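Local coordinates for protein ORF10 (Moritella marina, PDB 6RIW) that forms the ketosynthase-chain length factor part of a polyunsaturated fatty acid synthase and probably has 3-oxoacyl-[acyl-carrier-protein] synthase activity, at residues Thr599-Ser604 against Glu619-Ala624; Val614-Glu619 against Leu929-Ala934. One frame throughout, in Å; residues are numbered along the deposited sequence.

Both contacts use helix 614-628. Its first part, 614-619, meets the short helix 929-934 in interaction 2. Its next part, 619-624, meets helix 597-608 in interaction 1, and E619 belongs to both. The centres of the two contacts are about 10 Å apart. Along the chain the order is 599-604, 614-619, 619-624 and, about 300 residues on, 929-934. Thus interaction 1 joins neighbouring helices, while interaction 2 brings in a late part of the chain. The two contacts meet where I623 CD1 lies 4.0 Å from L929 CD1. Both sit toward the periphery, away from the magnesium site, and helix 129-148 of the first ketosynthase-family half touches both.

Interaction 1 (Thr599-Ser604 against Glu619-Ala624)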
# COMPACT_ATOMS: atom_id res chain seq x y z
N THR A 599 0.72 -4.78 28.75
CA THR A 599 1.56 -5.80 29.35
C THR A 599 2.93 -5.26 29.71
O THR A 599 3.56 -5.78 30.64
CB THR A 599 1.71 -7.01 28.42
OG1 THR A 599 2.07 -6.58 27.10
CG2 THR A 599 0.39 -7.79 28.36
N GLN A 600 3.39 -4.21 29.03
CA GLN A 600 4.68 -3.63 29.41
C GLN A 600 4.64 -3.07 30.83
O GLN A 600 5.58 -3.29 31.61
CB GLN A 600 5.09 -2.54 28.43
CG GLN A 600 5.53 -3.09 27.11
CD GLN A 600 5.74 -1.98 26.13
OE1 GLN A 600 4.82 -1.65 25.37
NE2 GLN A 600 6.93 -1.37 26.16
N ILE A 601 3.56 -2.36 31.18
CA ILE A 601 3.49 -1.77 32.52
C ILE A 601 3.22 -2.86 33.56
O ILE A 601 3.80 -2.86 34.65
CB ILE A 601 2.42 -0.67 32.59
CG1 ILE A 601 2.74 0.48 31.62
CG2 ILE A 601 2.29 -0.15 34.01
CD1 ILE A 601 3.84 1.37 32.09
N GLU A 602 2.34 -3.80 33.24
CA GLU A 602 2.10 -4.91 34.17
C GLU A 602 3.40 -5.65 34.48
O GLU A 602 3.72 -5.89 35.66
CB GLU A 602 1.04 -5.87 33.62
CG GLU A 602 0.74 -7.02 34.57
CD GLU A 602 -0.30 -7.99 34.04
OE1 GLU A 602 -0.27 -8.35 32.83
OE2 GLU A 602 -1.17 -8.41 34.84
N ASP A 603 4.16 -5.99 33.44
CA ASP A 603 5.43 -6.70 33.63
C ASP A 603 6.41 -5.88 34.45
O ASP A 603 7.15 -6.43 35.28
CB ASP A 603 6.05 -7.06 32.28
CG ASP A 603 5.32 -8.18 31.58
OD1 ASP A 603 4.42 -8.80 32.19
OD2 ASP A 603 5.65 -8.44 30.39
N SER A 604 6.49 -4.58 34.19
CA SER A 604 7.40 -3.72 34.93
C SER A 604 7.07 -3.71 36.42
O SER A 604 7.96 -3.85 37.26
CB SER A 604 7.34 -2.30 34.36
OG SER A 604 8.15 -2.18 33.22
N GLU A 619 -5.05 2.62 36.19
CA GLU A 619 -4.91 4.07 36.11
C GLU A 619 -3.52 4.48 35.65
O GLU A 619 -3.38 5.37 34.82
CB GLU A 619 -5.23 4.70 37.46
CG GLU A 619 -5.00 6.20 37.49
CD GLU A 619 -6.12 6.96 36.79
OE1 GLU A 619 -7.13 6.31 36.40
OE2 GLU A 619 -6.00 8.20 36.65
N LEU A 620 -2.47 3.87 36.21
CA LEU A 620 -1.12 4.16 35.76
C LEU A 620 -0.95 3.82 34.28
O LEU A 620 -0.34 4.59 33.52
CB LEU A 620 -0.12 3.38 36.60
CG LEU A 620 1.36 3.58 36.26
CD1 LEU A 620 1.78 5.00 36.52
CD2 LEU A 620 2.18 2.61 37.08
N THR A 621 -1.45 2.66 33.88
CA THR A 621 -1.36 2.24 32.47
C THR A 621 -2.10 3.23 31.57
O THR A 621 -1.59 3.62 30.52
CB THR A 621 -1.92 0.83 32.31
OG1 THR A 621 -1.19 -0.07 33.17
CG2 THR A 621 -1.74 0.35 30.88
N ASN A 622 -3.28 3.68 32.00
CA ASN A 622 -4.06 4.61 31.17
C ASN A 622 -3.35 5.95 31.00
O ASN A 622 -3.43 6.57 29.93
CB ASN A 622 -5.44 4.82 31.79
CG ASN A 622 -6.36 3.65 31.53
OD1 ASN A 622 -6.13 2.85 30.62
ND2 ASN A 622 -7.41 3.53 32.35
N ILE A 623 -2.66 6.42 32.04
CA ILE A 623 -1.93 7.68 31.95
C ILE A 623 -0.82 7.57 30.91
O ILE A 623 -0.64 8.46 30.07
CB ILE A 623 -1.36 8.09 33.32
CG1 ILE A 623 -2.49 8.40 34.31
CG2 ILE A 623 -0.43 9.30 33.18
CD1 ILE A 623 -1.94 8.46 35.73
N ALA A 624 -0.04 6.49 30.98
CA ALA A 624 1.03 6.26 30.01
C ALA A 624 0.48 6.10 28.60
O ALA A 624 1.02 6.68 27.65
CB ALA A 624 1.85 5.03 30.40
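I601 lies against T621 and L620 where two consecutive helices, 597-608 and 614-628, pack on each other. The short segments run at 133° to each other, and their axes come within 9.8 Å. I601 points its side chain at the partner helix. Its CG2 methyl stands anti to the backbone N (CG1 has chi1 -62°) and does most of the touching. CG2 sits 3.6 Å from T621 OG1 and 4.1 Å from L620 CD2. The I601 and T621 side chains pass each other in opposite directions. L620 meets the isoleucine at a slant, through one methyl. On its other branch, I601 CD1 reaches toward A624 CB at 4.5 Å, a looser touch.

T621 OG1 faces the isoleucine, but its polar partner is R617 O, one turn back in its own helix. With chi1 -57°, OG1 lies beside the backbone N, where it can make that bond.

L145 of helix 129-148 touches both I601 and L620, and V141 touches A624. E602 forms a salt bridge with K47. The two helices belong to the second ketosynthase-family half, and these contacts set them against the first.

The four touching residues are buried. Their contact is apolar apart from one hydroxyl that is already bonded within its helix, so shape and exclusion of water probably hold it together.

Interaction 2 (Val614-Glu619 against Leu929-Ala934); sequences VEQREE and LHAIKA
Q616 and I932 form the centre of a helix-on-helix contact between the start of helix 614-628 and the short helix 929-934. Their CA atoms are 6.8 Å apart. Both side chains point toward the other helix and slide past each other in opposite directions.

The tight part is apolar and lies alongside the glutamine stem. I932 CG1 rests 3.8 Å from Q616 CG and 3.9 Å from Q616 CB. The isoleucine is extended (chi2 169°), which carries its CD1 methyl past the stem to the glutamine backbone. I932 is buried, and L149 and L612 touch it as well.

The other part is looser and lies toward solvent. The stem of Q616 runs on extended beyond CG, and its amide ends beside the exposed A931. Q616 NE2 is 4.0 Å from A931 CB and 4.1 Å from A931 O, so the amide nitrogen makes only a loose contact there. The amide oxygen is used differently. OE1 accepts a hydrogen bond from T613 N, just before the helix begins, as in one half of a capping box. That bond limits how the amide can turn.

With an alanine here, T613 N would probably be left without its side-chain acceptor, and a gap would be likely to open beside I932 CG1.

Nearby, E619 OE2 is hydrogen-bonded to S926 OG, and L929 and K933 touch V148 of helix 129-148. The late helix is thus bordered by two regions, helix 129-148 with the adjoining L149, and helix 614-628 with L612 just before it. The closest approach between the two segments involves a backbone atom: I932 CD1 lies 3.5 Å from Q616 O.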
# COMPACT_ATOMS: atom_id res chain seq x y z
N VAL A 614 -5.24 -3.60 41.42
CA VAL A 614 -5.64 -3.68 40.02
C VAL A 614 -6.08 -2.31 39.52
O VAL A 614 -5.76 -1.91 38.39
CB VAL A 614 -6.75 -4.72 39.83
CG1 VAL A 614 -7.27 -4.68 38.41
CG2 VAL A 614 -6.23 -6.11 40.18
N GLU A 615 -6.79 -1.55 40.36
CA GLU A 615 -7.28 -0.25 39.93
C GLU A 615 -6.14 0.76 39.79
O GLU A 615 -6.16 1.60 38.88
CB GLU A 615 -8.35 0.26 40.90
CG GLU A 615 -9.56 -0.67 40.98
CD GLU A 615 -10.88 0.05 41.24
OE1 GLU A 615 -11.94 -0.55 40.95
OE2 GLU A 615 -10.86 1.21 41.74
N GLN A 616 -5.14 0.69 40.68
CA GLN A 616 -3.99 1.58 40.56
C GLN A 616 -3.21 1.29 39.28
O GLN A 616 -2.74 2.21 38.59
CB GLN A 616 -3.06 1.43 41.76
CG GLN A 616 -3.54 2.21 42.98
CD GLN A 616 -2.73 1.89 44.21
OE1 GLN A 616 -2.12 0.81 44.31
NE2 GLN A 616 -2.70 2.82 45.15
N ARG A 617 -3.02 0.00 38.98
CA ARG A 617 -2.25 -0.39 37.79
C ARG A 617 -2.96 0.04 36.52
O ARG A 617 -2.32 0.47 35.55
CB ARG A 617 -2.03 -1.91 37.81
CG ARG A 617 -1.41 -2.48 36.54
CD ARG A 617 -1.05 -3.95 36.71
NE ARG A 617 -2.18 -4.82 36.42
CZ ARG A 617 -2.73 -5.67 37.29
NH1 ARG A 617 -2.23 -5.76 38.52
NH2 ARG A 617 -3.76 -6.42 36.93
N GLU A 618 -4.30 -0.07 36.49
CA GLU A 618 -5.04 0.35 35.30
C GLU A 618 -4.95 1.86 35.10
O GLU A 618 -4.76 2.33 33.97
CB GLU A 618 -6.49 -0.08 35.38
CG GLU A 618 -6.64 -1.60 35.23
CD GLU A 618 -8.08 -2.07 35.29
OE1 GLU A 618 -8.93 -1.29 35.76
OE2 GLU A 618 -8.34 -3.23 34.88
N GLU A 619 -5.05 2.62 36.19
CA GLU A 619 -4.91 4.07 36.11
C GLU A 619 -3.52 4.48 35.65
O GLU A 619 -3.38 5.37 34.82
CB GLU A 619 -5.23 4.70 37.46
CG GLU A 619 -5.00 6.20 37.49
CD GLU A 619 -6.12 6.96 36.79
OE1 GLU A 619 -7.13 6.31 36.40
OE2 GLU A 619 -6.00 8.20 36.65
N LEU A 929 -2.77 9.25 41.40
CA LEU A 929 -1.33 9.19 41.18
C LEU A 929 -0.55 9.46 42.46
O LEU A 929 0.54 8.91 42.64
CB LEU A 929 -0.94 10.20 40.09
CG LEU A 929 0.42 10.03 39.41
CD1 LEU A 929 0.62 8.63 38.86
CD2 LEU A 929 0.61 11.08 38.32
N HIS A 930 -1.10 10.28 43.37
CA HIS A 930 -0.40 10.56 44.62
C HIS A 930 -0.18 9.28 45.43
O HIS A 930 0.92 9.05 45.95
CB HIS A 930 -1.17 11.58 45.45
CG HIS A 930 -0.47 11.98 46.72
ND1 HIS A 930 -0.67 11.34 47.92
CD2 HIS A 930 0.44 12.96 46.96
CE1 HIS A 930 0.08 11.90 48.85
NE2 HIS A 930 0.76 12.89 48.30
N ALA A 931 -1.21 8.45 45.54
CA ALA A 931 -1.12 7.21 46.31
C ALA A 931 -0.21 6.19 45.64
O ALA A 931 0.36 5.33 46.32
CB ALA A 931 -2.51 6.60 46.50
N ILE A 932 -0.09 6.25 44.32
CA ILE A 932 0.83 5.36 43.62
C ILE A 932 2.27 5.79 43.88
O ILE A 932 3.14 4.96 44.15
CB ILE A 932 0.50 5.32 42.12
CG1 ILE A 932 -0.88 4.69 41.91
CG2 ILE A 932 1.57 4.55 41.34
CD1 ILE A 932 -1.43 4.83 40.52
N LYS A 933 2.53 7.10 43.83
CA LYS A 933 3.87 7.61 44.10
C LYS A 933 4.35 7.20 45.50
O LYS A 933 5.54 6.94 45.70
CB LYS A 933 3.89 9.13 43.95
CG LYS A 933 3.75 9.65 42.53
CD LYS A 933 3.60 11.18 42.53
CE LYS A 933 3.75 11.75 41.12
NZ LYS A 933 3.62 13.24 41.05
N ALA A 934 3.43 7.16 46.47
CA ALA A 934 3.78 6.79 47.84
C ALA A 934 4.06 5.30 47.98
O ALA A 934 4.81 4.89 48.88
CB ALA A 934 2.65 7.19 48.79